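Local structure of Sel1 repeat family protein (Pseudomonas aeruginosa, 6LCH) at residues A[28-33]-A[43-48]; A[90-93]-A[99-102]; A[207-212]-A[225-230]. The protein probably acts as a type VI secretion immunity protein, protecting Pseudomonas aeruginosa against its own effector PldB through a Sel1-repeat scaffold of paired helices. All coordinates share one frame; numbering follows the deposited sequence.

Contact 1. Residues A[28-33]-A[43-48]; sequences YREAAT and WPRIVG
Glu30 and Arg45 meet across the two helices in a salt bridge that uses one carboxylate oxygen. Glu30 OE2 lies at the edge of the guanidinium, near its plane, 3.3 Å from Arg45 NE and 3.4 Å from Arg45 NH2. Both N-H directions miss the oxygen somewhat, with N-H...O angles near 145°, and both bonds are weak; carboxylate and guanidinium planes stand 43° apart instead of sharing one plane, as in a paired, two-oxygen, two-nitrogen bridge. Beneath this polar pair the helices come close at Ala31, whose CA is 4.8 Å from the CA of Ile46. Ala31 CB sits 3.8 Å from the backbone oxygen of Ile46, and its nearest side-chain neighbour there is the branch methyl Ile46 CG2 at 4.3 Å. The other branch of Ile46 runs back along its own helix, so that CD1 rests over one face of the Trp43 indole, offset toward its rim. What brings the charges together is chain shape: Glu30 and Arg45 each set CG anti to the backbone N (chi1 169° in Glu30) and then extend, crossing at about a right angle. In the next shell Leu49 and Tyr50 of helix 43-55 also touch Ala31, and Leu34 of helix 22-34 touches Arg45 and Ile46. Only 152 Å² is buried between the segments, and the bonds of the ion pair are weak, which suggests that close backbone approach at Ala31 and apolar cover do much of the joining, with the salt bridge probably adding a modest electrostatic term at the outer edge.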
ATOM      1  N   TYR A  28     -14.941 -13.564  -4.704  1.00  7.30           N
ATOM      2  CA  TYR A  28     -13.746 -12.734  -4.776  1.00  6.20           C
ATOM      3  C   TYR A  28     -12.555 -13.425  -4.130  1.00  5.73           C
ATOM      4  O   TYR A  28     -11.454 -13.445  -4.695  1.00  6.35           O
ATOM      5  CB  TYR A  28     -14.023 -11.392  -4.104  1.00  6.88           C
ATOM      6  CG  TYR A  28     -12.782 -10.661  -3.661  1.00  6.11           C
ATOM      7  CD1 TYR A  28     -12.381 -10.675  -2.330  1.00  6.37           C
ATOM      8  CD2 TYR A  28     -12.015  -9.951  -4.570  1.00  5.78           C
ATOM      9  CE1 TYR A  28     -11.254 -10.004  -1.922  1.00  5.37           C
ATOM     10  CE2 TYR A  28     -10.878  -9.283  -4.171  1.00  5.23           C
ATOM     11  CZ  TYR A  28     -10.504  -9.313  -2.847  1.00  4.30           C
ATOM     12  OH  TYR A  28      -9.376  -8.641  -2.447  1.00  4.78           O
ATOM     13  N   ARG A  29     -12.755 -13.991  -2.938  1.00  5.18           N
ATOM     14  CA  ARG A  29     -11.657 -14.634  -2.224  1.00 10.44           C
ATOM     15  C   ARG A  29     -11.193 -15.915  -2.915  1.00  8.48           C
ATOM     16  O   ARG A  29     -10.009 -16.263  -2.832  1.00 11.22           O
ATOM     17  CB  ARG A  29     -12.068 -14.918  -0.780  1.00  9.97           C
ATOM     18  CG  ARG A  29     -11.996 -13.704   0.127  1.00  9.65           C
ATOM     19  CD  ARG A  29     -12.347 -14.051   1.567  1.00 13.84           C
ATOM     20  NE  ARG A  29     -13.791 -14.148   1.776  1.00 13.36           N
ATOM     21  CZ  ARG A  29     -14.441 -15.286   1.998  1.00 14.94           C
ATOM     22  NH1 ARG A  29     -13.779 -16.436   2.044  1.00 16.35           N
ATOM     23  NH2 ARG A  29     -15.754 -15.277   2.177  1.00 13.09           N
ATOM     24  N   GLU A  30     -12.094 -16.632  -3.593  1.00 10.28           N
ATOM     25  CA  GLU A  30     -11.654 -17.777  -4.386  1.00 10.23           C
ATOM     26  C   GLU A  30     -10.834 -17.323  -5.586  1.00 12.20           C
ATOM     27  O   GLU A  30      -9.797 -17.922  -5.904  1.00 10.36           O
ATOM     28  CB  GLU A  30     -12.848 -18.615  -4.854  1.00 12.07           C
ATOM     29  CG  GLU A  30     -12.465 -19.662  -5.904  1.00 11.30           C
ATOM     30  CD  GLU A  30     -13.596 -20.614  -6.266  1.00 16.20           C
ATOM     31  OE1 GLU A  30     -14.637 -20.609  -5.579  1.00 16.99           O
ATOM     32  OE2 GLU A  30     -13.434 -21.376  -7.245  1.00 14.94           O
ATOM     33  N   ALA A  31     -11.287 -16.267  -6.268  1.00  7.01           N
ATOM     34  CA  ALA A  31     -10.531 -15.748  -7.402  1.00  9.44           C
ATOM     35  C   ALA A  31      -9.170 -15.231  -6.959  1.00  9.62           C
ATOM     36  O   ALA A  31      -8.156 -15.486  -7.621  1.00  8.40           O
ATOM     37  CB  ALA A  31     -11.323 -14.644  -8.101  1.00  6.60           C
ATOM     38  N   ALA A  32      -9.129 -14.507  -5.835  1.00  8.05           N
ATOM     39  CA  ALA A  32      -7.862 -13.994  -5.328  1.00 10.30           C
ATOM     40  C   ALA A  32      -6.898 -15.125  -4.999  1.00 12.40           C
ATOM     41  O   ALA A  32      -5.694 -15.016  -5.255  1.00 10.66           O
ATOM     42  CB  ALA A  32      -8.105 -13.119  -4.097  1.00 10.47           C
ATOM     43  N   THR A  33      -7.409 -16.220  -4.428  1.00 11.03           N
ATOM     44  CA  THR A  33      -6.556 -17.360  -4.107  1.00 15.13           C
ATOM     45  C   THR A  33      -6.043 -18.038  -5.371  1.00 17.63           C
ATOM     46  O   THR A  33      -4.861 -18.390  -5.458  1.00 17.47           O
ATOM     47  CB  THR A  33      -7.318 -18.362  -3.238  1.00 17.21           C
ATOM     48  OG1 THR A  33      -7.656 -17.750  -1.989  1.00 19.87           O
ATOM     49  CG2 THR A  33      -6.476 -19.601  -2.979  1.00 15.37           C
ATOM     50  N   TRP A  43      -7.292 -18.540 -15.748  1.00 15.32           N
ATOM     51  CA  TRP A  43      -7.686 -17.147 -15.931  1.00 15.50           C
ATOM     52  C   TRP A  43      -9.139 -16.966 -16.354  1.00 13.06           C
ATOM     53  O   TRP A  43      -9.795 -16.058 -15.811  1.00 13.25           O
ATOM     54  CB  TRP A  43      -6.729 -16.470 -16.918  1.00 16.66           C
ATOM     55  CG  TRP A  43      -5.391 -16.259 -16.313  1.00 15.19           C
ATOM     56  CD1 TRP A  43      -4.229 -16.860 -16.676  1.00 17.58           C
ATOM     57  CD2 TRP A  43      -5.079 -15.408 -15.206  1.00 17.73           C
ATOM     58  NE1 TRP A  43      -3.203 -16.425 -15.872  1.00 20.66           N
ATOM     59  CE2 TRP A  43      -3.700 -15.533 -14.961  1.00 18.10           C
ATOM     60  CE3 TRP A  43      -5.832 -14.545 -14.402  1.00 17.90           C
ATOM     61  CZ2 TRP A  43      -3.055 -14.830 -13.949  1.00 18.43           C
ATOM     62  CZ3 TRP A  43      -5.190 -13.846 -13.396  1.00 16.75           C
ATOM     63  CH2 TRP A  43      -3.816 -13.992 -13.180  1.00 19.44           C
ATOM     64  N   PRO A  44      -9.700 -17.742 -17.293  1.00 11.46           N
ATOM     65  CA  PRO A  44     -11.145 -17.616 -17.549  1.00 12.19           C
ATOM     66  C   PRO A  44     -11.987 -17.784 -16.298  1.00 14.42           C
ATOM     67  O   PRO A  44     -12.982 -17.067 -16.122  1.00  9.92           O
ATOM     68  CB  PRO A  44     -11.413 -18.724 -18.577  1.00 12.65           C
ATOM     69  CG  PRO A  44     -10.121 -18.875 -19.293  1.00 11.71           C
ATOM     70  CD  PRO A  44      -9.063 -18.669 -18.248  1.00 12.13           C
ATOM     71  N   ARG A  45     -11.605 -18.702 -15.408  1.00 13.29           N
ATOM     72  CA  ARG A  45     -12.346 -18.861 -14.161  1.00 12.83           C
ATOM     73  C   ARG A  45     -12.115 -17.683 -13.222  1.00 10.67           C
ATOM     74  O   ARG A  45     -13.060 -17.193 -12.593  1.00  7.53           O
ATOM     75  CB  ARG A  45     -11.961 -20.170 -13.480  1.00 12.24           C
ATOM     76  CG  ARG A  45     -12.569 -20.334 -12.100  1.00 17.92           C
ATOM     77  CD  ARG A  45     -12.275 -21.707 -11.528  1.00 22.43           C
ATOM     78  NE  ARG A  45     -13.227 -22.083 -10.484  1.00 22.47           N
ATOM     79  CZ  ARG A  45     -14.488 -22.443 -10.709  1.00 25.95           C
ATOM     80  NH1 ARG A  45     -14.961 -22.491 -11.947  1.00 26.71           N
ATOM     81  NH2 ARG A  45     -15.276 -22.765  -9.691  1.00 30.09           N
ATOM     82  N   ILE A  46     -10.866 -17.226 -13.103  1.00 10.38           N
ATOM     83  CA  ILE A  46     -10.566 -16.091 -12.233  1.00  8.71           C
ATOM     84  C   ILE A  46     -11.390 -14.880 -12.649  1.00  7.00           C
ATOM     85  O   ILE A  46     -12.002 -14.206 -11.813  1.00  7.16           O
ATOM     86  CB  ILE A  46      -9.058 -15.784 -12.251  1.00 11.77           C
ATOM     87  CG1 ILE A  46      -8.273 -16.924 -11.605  1.00 10.63           C
ATOM     88  CG2 ILE A  46      -8.762 -14.477 -11.539  1.00  5.59           C
ATOM     89  CD1 ILE A  46      -6.789 -16.842 -11.853  1.00 12.11           C
ATOM     90  N   VAL A  47     -11.427 -14.596 -13.954  1.00 11.40           N
ATOM     91  CA  VAL A  47     -12.211 -13.473 -14.461  1.00  7.34           C
ATOM     92  C   VAL A  47     -13.690 -13.681 -14.165  1.00  8.60           C
ATOM     93  O   VAL A  47     -14.396 -12.746 -13.766  1.00  6.86           O
ATOM     94  CB  VAL A  47     -11.958 -13.279 -15.969  1.00  6.87           C
ATOM     95  CG1 VAL A  47     -12.964 -12.300 -16.563  1.00  6.90           C
ATOM     96  CG2 VAL A  47     -10.530 -12.806 -16.223  1.00  8.92           C
ATOM     97  N   GLY A  48     -14.179 -14.910 -14.342  1.00  7.86           N
ATOM     98  CA  GLY A  48     -15.582 -15.185 -14.071  1.00  8.08           C
ATOM     99  C   GLY A  48     -15.972 -14.850 -12.645  1.00  6.92           C
ATOM    100  O   GLY A  48     -16.927 -14.109 -12.408  1.00  6.28           O
TER

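Contact 2. Residues A[90-93]-A[99-102]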
ATOM      1  N   LYS A  90     -17.884   2.156 -11.616  1.00  7.03           N
ATOM      2  CA  LYS A  90     -18.796   1.472 -10.706  1.00  6.19           C
ATOM      3  C   LYS A  90     -18.344   1.632  -9.260  1.00  4.09           C
ATOM      4  O   LYS A  90     -19.175   1.756  -8.355  1.00  2.65           O
ATOM      5  CB  LYS A  90     -18.910  -0.005 -11.084  1.00  8.98           C
ATOM      6  CG  LYS A  90     -19.567  -0.241 -12.440  1.00 14.15           C
ATOM      7  CD  LYS A  90     -19.206  -1.609 -13.005  1.00 12.28           C
ATOM      8  CE  LYS A  90     -19.248  -1.606 -14.528  1.00 16.23           C
ATOM      9  NZ  LYS A  90     -20.582  -1.229 -15.069  1.00 14.08           N
ATOM     10  N   MET A  91     -17.027   1.635  -9.025  1.00  4.33           N
ATOM     11  CA  MET A  91     -16.507   1.900  -7.686  1.00  3.66           C
ATOM     12  C   MET A  91     -16.881   3.300  -7.230  1.00  3.15           C
ATOM     13  O   MET A  91     -17.291   3.509  -6.082  1.00  3.50           O
ATOM     14  CB  MET A  91     -14.986   1.741  -7.672  1.00  4.34           C
ATOM     15  CG  MET A  91     -14.507   0.346  -7.956  1.00  4.65           C
ATOM     16  SD  MET A  91     -12.835   0.072  -7.382  1.00  5.15           S
ATOM     17  CE  MET A  91     -11.995  -0.039  -8.890  1.00  7.49           C
ATOM     18  N   ILE A  92     -16.715   4.277  -8.118  1.00  4.67           N
ATOM     19  CA  ILE A  92     -17.062   5.657  -7.798  1.00  4.90           C
ATOM     20  C   ILE A  92     -18.565   5.788  -7.567  1.00  5.57           C
ATOM     21  O   ILE A  92     -19.010   6.519  -6.671  1.00  3.94           O
ATOM     22  CB  ILE A  92     -16.561   6.585  -8.921  1.00  5.49           C
ATOM     23  CG1 ILE A  92     -15.040   6.728  -8.847  1.00  4.36           C
ATOM     24  CG2 ILE A  92     -17.243   7.932  -8.854  1.00  5.23           C
ATOM     25  CD1 ILE A  92     -14.448   7.610  -9.935  1.00  5.28           C
ATOM     26  N   ASP A  93     -19.371   5.063  -8.354  1.00  6.14           N
ATOM     27  CA  ASP A  93     -20.822   5.097  -8.175  1.00  5.43           C
ATOM     28  C   ASP A  93     -21.220   4.713  -6.758  1.00  5.27           C
ATOM     29  O   ASP A  93     -22.205   5.238  -6.225  1.00  5.26           O
ATOM     30  CB  ASP A  93     -21.499   4.159  -9.171  1.00  6.99           C
ATOM     31  CG  ASP A  93     -21.541   4.727 -10.568  1.00  8.23           C
ATOM     32  OD1 ASP A  93     -21.189   5.911 -10.743  1.00  5.83           O
ATOM     33  OD2 ASP A  93     -21.928   3.984 -11.493  1.00 10.31           O
ATOM     34  N   GLY A  99     -11.914   3.766  -5.496  1.00  0.97           N
ATOM     35  CA  GLY A  99     -12.352   3.996  -6.865  1.00  3.04           C
ATOM     36  C   GLY A  99     -11.861   5.316  -7.432  1.00  2.44           C
ATOM     37  O   GLY A  99     -11.537   5.410  -8.618  1.00  3.53           O
ATOM     38  N   PHE A 100     -11.788   6.350  -6.590  1.00  2.38           N
ATOM     39  CA  PHE A 100     -11.271   7.639  -7.041  1.00  2.18           C
ATOM     40  C   PHE A 100      -9.773   7.570  -7.311  1.00  2.99           C
ATOM     41  O   PHE A 100      -9.287   8.094  -8.322  1.00  3.57           O
ATOM     42  CB  PHE A 100     -11.579   8.714  -6.000  1.00  2.78           C
ATOM     43  CG  PHE A 100     -13.047   8.952  -5.791  1.00  2.69           C
ATOM     44  CD1 PHE A 100     -13.762   9.755  -6.662  1.00  3.53           C
ATOM     45  CD2 PHE A 100     -13.714   8.367  -4.726  1.00  2.78           C
ATOM     46  CE1 PHE A 100     -15.120   9.978  -6.474  1.00  5.11           C
ATOM     47  CE2 PHE A 100     -15.072   8.590  -4.531  1.00  4.44           C
ATOM     48  CZ  PHE A 100     -15.771   9.397  -5.407  1.00  3.75           C
ATOM     49  N   TYR A 101      -9.020   6.952  -6.397  1.00  3.96           N
ATOM     50  CA  TYR A 101      -7.587   6.767  -6.607  1.00  4.75           C
ATOM     51  C   TYR A 101      -7.309   6.012  -7.901  1.00  4.00           C
ATOM     52  O   TYR A 101      -6.389   6.361  -8.649  1.00  0.54           O
ATOM     53  CB  TYR A 101      -6.978   6.021  -5.417  1.00  4.36           C
ATOM     54  CG  TYR A 101      -5.504   5.692  -5.560  1.00  5.23           C
ATOM     55  CD1 TYR A 101      -5.087   4.459  -6.056  1.00  5.77           C
ATOM     56  CD2 TYR A 101      -4.532   6.606  -5.179  1.00  5.24           C
ATOM     57  CE1 TYR A 101      -3.744   4.156  -6.178  1.00  7.42           C
ATOM     58  CE2 TYR A 101      -3.186   6.310  -5.298  1.00  5.50           C
ATOM     59  CZ  TYR A 101      -2.797   5.089  -5.798  1.00  9.21           C
ATOM     60  OH  TYR A 101      -1.457   4.798  -5.910  1.00  5.84           O
ATOM     61  N   ASP A 102      -8.091   4.968  -8.176  1.00  3.32           N
ATOM     62  CA  ASP A 102      -7.828   4.152  -9.356  1.00  5.06           C
ATOM     63  C   ASP A 102      -8.146   4.912 -10.637  1.00  4.65           C
ATOM     64  O   ASP A 102      -7.447   4.758 -11.643  1.00  6.44           O
ATOM     65  CB  ASP A 102      -8.635   2.854  -9.299  1.00  3.66           C
ATOM     66  CG  ASP A 102      -8.243   1.960  -8.137  1.00  5.59           C
ATOM     67  OD1 ASP A 102      -9.134   1.255  -7.614  1.00  6.31           O
ATOM     68  OD2 ASP A 102      -7.057   1.948  -7.743  1.00  4.37           O
TER
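Ile92 lies over one face of the Phe100 ring, with CG1 4.1 Å from the ring centroid and 18° off the ring normal, a CH-pi contact displaced toward the rim. Its CG2 methyl reaches the same ring at Phe100 CE1, 3.8 Å away, while Ile92 CD1 touches both Phe100 CD1 and the backbone oxygen of Gly99. Both branches of the isoleucine therefore meet the ring, and CG1, anti to its own carbonyl carbon (chi1 -73°), is the one placed above the face. Gly99 is where the backbones come nearest: its CA is 4.7 Å from Met91 CA. Because Gly99 has no side chain, Met91 CB lies directly against that CA, at 3.6 Å. Beyond Gly99, Met91 bends at chi3 (-110°) and brings its CE methyl to 3.4 Å from Asp102 OD1, the two side chains crossing at about a right angle. That carboxylate is gripped at both oxygens by other residues: OD1 bonds to His63 ND1 on helix 59-70, and OD2 to Gln98 NE2, one turn back on its own helix. The methionine methyl thus packs beside an acid already supplied with polar partners within a buried contact. Phe123 and Ala127 of helix 123-129 touch Ile92 and Phe100 respectively, and Met62 touches Met91. Consecutive helices joined by a short link and packed in series are consistent with the alpha-solenoid of Sel1 repeats, a branch of the TPR clan, and segment 90-93 falls in one such repeat.

Contact 3. Residues A[207-212]-A[225-230]; sequences RVFGSE and EKLREA
Leu227 CD2 sits over the centre of the Phe209 ring, 3.6 Å from its centroid and 8° off the normal, a nearly vertical CH-pi contact that heads the apolar group. Val208 CG1 occupies the opposite face, also over the centre, so the ring is held between a methyl from the other segment and one from its own neighbour. Phe209 CG lies anti to its carbonyl carbon (chi1 -57°), which turns the ring toward helix 225-240; Pro256 and Leu187 add to its surroundings. Contact of the backbone with the arginine's aliphatic stem is the second kind: Phe209 O lies 3.3 Å from Arg228 CB, and Gly210 CA lies 3.8 Å from Arg228 CG, where the chain leaves helix 199-208. Polar contact passes through a water, which accepts from Arg228 NE at 2.8 Å, in the guanidinium plane at its edge, and donates to Glu212 OE2 at 3.1 Å. The arginine also makes a cation-pi contact with Tyr232 on its own helix. With no direct hydrogen bond between the segments, the chemistry implies a junction held by the filled ring faces of Phe209, with one bridging water linking opposite charges at its more polar side.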
ATOM      1  N   ARG A 207      18.451  -6.653   4.054  1.00  9.96           N
ATOM      2  CA  ARG A 207      19.751  -6.125   3.654  1.00 11.02           C
ATOM      3  C   ARG A 207      20.379  -5.271   4.747  1.00 10.55           C
ATOM      4  O   ARG A 207      21.610  -5.233   4.868  1.00  9.60           O
ATOM      5  CB  ARG A 207      19.611  -5.317   2.365  1.00 16.13           C
ATOM      6  CG  ARG A 207      18.792  -6.019   1.296  1.00 15.96           C
ATOM      7  CD  ARG A 207      19.436  -5.887  -0.072  1.00 16.39           C
ATOM      8  NE  ARG A 207      20.870  -6.159  -0.041  1.00 23.26           N
ATOM      9  CZ  ARG A 207      21.797  -5.353  -0.548  1.00 20.52           C
ATOM     10  NH1 ARG A 207      21.446  -4.215  -1.133  1.00 20.77           N
ATOM     11  NH2 ARG A 207      23.079  -5.685  -0.473  1.00 21.29           N
ATOM     12  N   VAL A 208      19.557  -4.582   5.543  1.00  7.27           N
ATOM     13  CA  VAL A 208      20.069  -3.817   6.680  1.00  7.19           C
ATOM     14  C   VAL A 208      20.920  -4.713   7.574  1.00  9.07           C
ATOM     15  O   VAL A 208      22.044  -4.365   7.955  1.00  7.02           O
ATOM     16  CB  VAL A 208      18.904  -3.184   7.463  1.00  8.11           C
ATOM     17  CG1 VAL A 208      19.328  -2.856   8.883  1.00  7.67           C
ATOM     18  CG2 VAL A 208      18.382  -1.945   6.745  1.00  4.51           C
ATOM     19  N   PHE A 209      20.402  -5.895   7.901  1.00  7.46           N
ATOM     20  CA  PHE A 209      21.100  -6.831   8.769  1.00  9.56           C
ATOM     21  C   PHE A 209      21.863  -7.894   7.985  1.00  9.78           C
ATOM     22  O   PHE A 209      22.238  -8.927   8.551  1.00 13.73           O
ATOM     23  CB  PHE A 209      20.105  -7.462   9.743  1.00 11.16           C
ATOM     24  CG  PHE A 209      19.376  -6.449  10.578  1.00  8.36           C
ATOM     25  CD1 PHE A 209      20.064  -5.687  11.510  1.00  9.65           C
ATOM     26  CD2 PHE A 209      18.017  -6.233  10.412  1.00  7.88           C
ATOM     27  CE1 PHE A 209      19.412  -4.749  12.278  1.00  8.65           C
ATOM     28  CE2 PHE A 209      17.356  -5.286  11.175  1.00  7.53           C
ATOM     29  CZ  PHE A 209      18.054  -4.542  12.109  1.00  8.86           C
ATOM     30  N   GLY A 210      22.110  -7.653   6.701  1.00 10.84           N
ATOM     31  CA  GLY A 210      22.954  -8.531   5.909  1.00 10.31           C
ATOM     32  C   GLY A 210      24.411  -8.100   5.975  1.00 11.07           C
ATOM     33  O   GLY A 210      24.726  -6.912   5.962  1.00 11.11           O
ATOM     34  N   SER A 211      25.301  -9.092   6.049  1.00 11.00           N
ATOM     35  CA  SER A 211      26.728  -8.798   6.130  1.00 14.68           C
ATOM     36  C   SER A 211      27.277  -8.275   4.810  1.00 13.17           C
ATOM     37  O   SER A 211      28.219  -7.475   4.804  1.00 16.84           O
ATOM     38  CB  SER A 211      27.485 -10.049   6.557  1.00 14.99           C
ATOM     39  OG  SER A 211      27.403 -11.053   5.561  1.00 16.38           O
ATOM     40  N   GLU A 212      26.704  -8.712   3.693  1.00 13.81           N
ATOM     41  CA  GLU A 212      27.142  -8.330   2.356  1.00 13.70           C
ATOM     42  C   GLU A 212      26.687  -6.933   1.948  1.00 15.42           C
ATOM     43  O   GLU A 212      27.075  -6.464   0.872  1.00 15.92           O
ATOM     44  CB  GLU A 212      26.634  -9.356   1.337  1.00 19.73           C
ATOM     45  CG  GLU A 212      25.158  -9.197   0.968  1.00 16.92           C
ATOM     46  CD  GLU A 212      24.223  -9.363   2.155  1.00 21.09           C
ATOM     47  OE1 GLU A 212      24.484 -10.242   3.009  1.00 19.51           O
ATOM     48  OE2 GLU A 212      23.228  -8.609   2.238  1.00 20.97           O
ATOM     49  N   GLU A 225      22.734 -12.177  11.754  1.00 19.07           N
ATOM     50  CA  GLU A 225      22.366 -13.348  10.963  1.00 20.16           C
ATOM     51  C   GLU A 225      20.908 -13.737  11.185  1.00 17.60           C
ATOM     52  O   GLU A 225      20.173 -13.989  10.224  1.00 18.34           O
ATOM     53  CB  GLU A 225      23.302 -14.514  11.289  1.00 23.32           C
ATOM     54  CG  GLU A 225      23.505 -15.502  10.146  1.00 27.63           C
ATOM     55  CD  GLU A 225      24.369 -14.947   9.027  1.00 33.33           C
ATOM     56  OE1 GLU A 225      24.922 -13.838   9.184  1.00 36.12           O
ATOM     57  OE2 GLU A 225      24.500 -15.627   7.987  1.00 37.64           O
ATOM     58  N   LYS A 226      20.465 -13.789  12.447  1.00 15.41           N
ATOM     59  CA  LYS A 226      19.084 -14.184  12.714  1.00 18.48           C
ATOM     60  C   LYS A 226      18.107 -13.138  12.198  1.00 14.58           C
ATOM     61  O   LYS A 226      17.090 -13.477  11.581  1.00 15.53           O
ATOM     62  CB  LYS A 226      18.853 -14.416  14.208  1.00 18.08           C
ATOM     63  CG  LYS A 226      20.081 -14.479  15.083  1.00 17.02           C
ATOM     64  CD  LYS A 226      19.649 -14.813  16.504  1.00 18.07           C
ATOM     65  CE  LYS A 226      20.809 -14.853  17.471  1.00 13.32           C
ATOM     66  NZ  LYS A 226      20.305 -15.028  18.862  1.00 10.10           N
ATOM     67  N   LEU A 227      18.390 -11.859  12.458  1.00 14.46           N
ATOM     68  CA  LEU A 227      17.527 -10.795  11.957  1.00 14.09           C
ATOM     69  C   LEU A 227      17.469 -10.807  10.435  1.00 13.72           C
ATOM     70  O   LEU A 227      16.391 -10.660   9.849  1.00 13.64           O
ATOM     71  CB  LEU A 227      18.011  -9.438  12.472  1.00 10.15           C
ATOM     72  CG  LEU A 227      17.353  -8.896  13.744  1.00 12.51           C
ATOM     73  CD1 LEU A 227      17.453  -9.892  14.889  1.00 15.81           C
ATOM     74  CD2 LEU A 227      17.949  -7.557  14.147  1.00 10.62           C
ATOM     75  N   ARG A 228      18.617 -11.004   9.777  1.00 15.36           N
ATOM     76  CA  ARG A 228      18.644 -11.036   8.317  1.00 15.12           C
ATOM     77  C   ARG A 228      17.682 -12.083   7.774  1.00 19.21           C
ATOM     78  O   ARG A 228      16.915 -11.817   6.841  1.00 18.63           O
ATOM     79  CB  ARG A 228      20.066 -11.309   7.817  1.00 18.21           C
ATOM     80  CG  ARG A 228      20.243 -11.175   6.307  1.00 19.88           C
ATOM     81  CD  ARG A 228      19.997 -12.490   5.571  1.00 21.13           C
ATOM     82  NE  ARG A 228      19.714 -12.274   4.155  1.00 23.41           N
ATOM     83  CZ  ARG A 228      19.164 -13.178   3.348  1.00 23.66           C
ATOM     84  NH1 ARG A 228      18.831 -14.376   3.810  1.00 24.35           N
ATOM     85  NH2 ARG A 228      18.953 -12.879   2.072  1.00 18.78           N
ATOM     86  N   GLU A 229      17.708 -13.285   8.341  1.00 19.24           N
ATOM     87  CA  GLU A 229      16.848 -14.326   7.798  1.00 18.77           C
ATOM     88  C   GLU A 229      15.402 -14.158   8.235  1.00 16.40           C
ATOM     89  O   GLU A 229      14.486 -14.429   7.452  1.00 16.70           O
ATOM     90  CB  GLU A 229      17.344 -15.706   8.202  1.00 22.02           C
ATOM     91  CG  GLU A 229      16.610 -16.775   7.443  1.00 24.60           C
ATOM     92  CD  GLU A 229      15.457 -17.378   8.206  1.00 25.75           C
ATOM     93  OE1 GLU A 229      15.166 -16.899   9.322  1.00 24.79           O
ATOM     94  OE2 GLU A 229      14.841 -18.332   7.687  1.00 26.44           O
ATOM     95  N   ALA A 230      15.179 -13.740   9.485  1.00 17.98           N
ATOM     96  CA  ALA A 230      13.813 -13.537   9.958  1.00 16.21           C
ATOM     97  C   ALA A 230      13.063 -12.551   9.077  1.00 17.08           C
ATOM     98  O   ALA A 230      11.852 -12.697   8.867  1.00 12.51           O
ATOM     99  CB  ALA A 230      13.824 -13.055  11.409  1.00 19.02           C
TER
HETATM  100  O   HOH W   1      20.502  -9.781   3.224  1.00 26.56           O

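How the contacts relate
The three contacts follow one another in series along a single chain, and none touches another. Contacts 1 and 2 are the nearer pair, with centres 21 Å apart and nearest atoms about 10 Å apart; helix 59-70 borders both, through Tyr28 and Val47 in one and Met91 and Asp102 in the other. Contact 3 is remote, its centre 37 Å from that of contact 1 and 41 Å from that of contact 2, which lies on the opposite side of the chain's centre. Each contact joins two helices consecutive in the chain; in contact 3 the connection is longer, with no helix, and segment 207-212 is itself mostly loop. With no ligand site identified, they mark separate joints of the helical array.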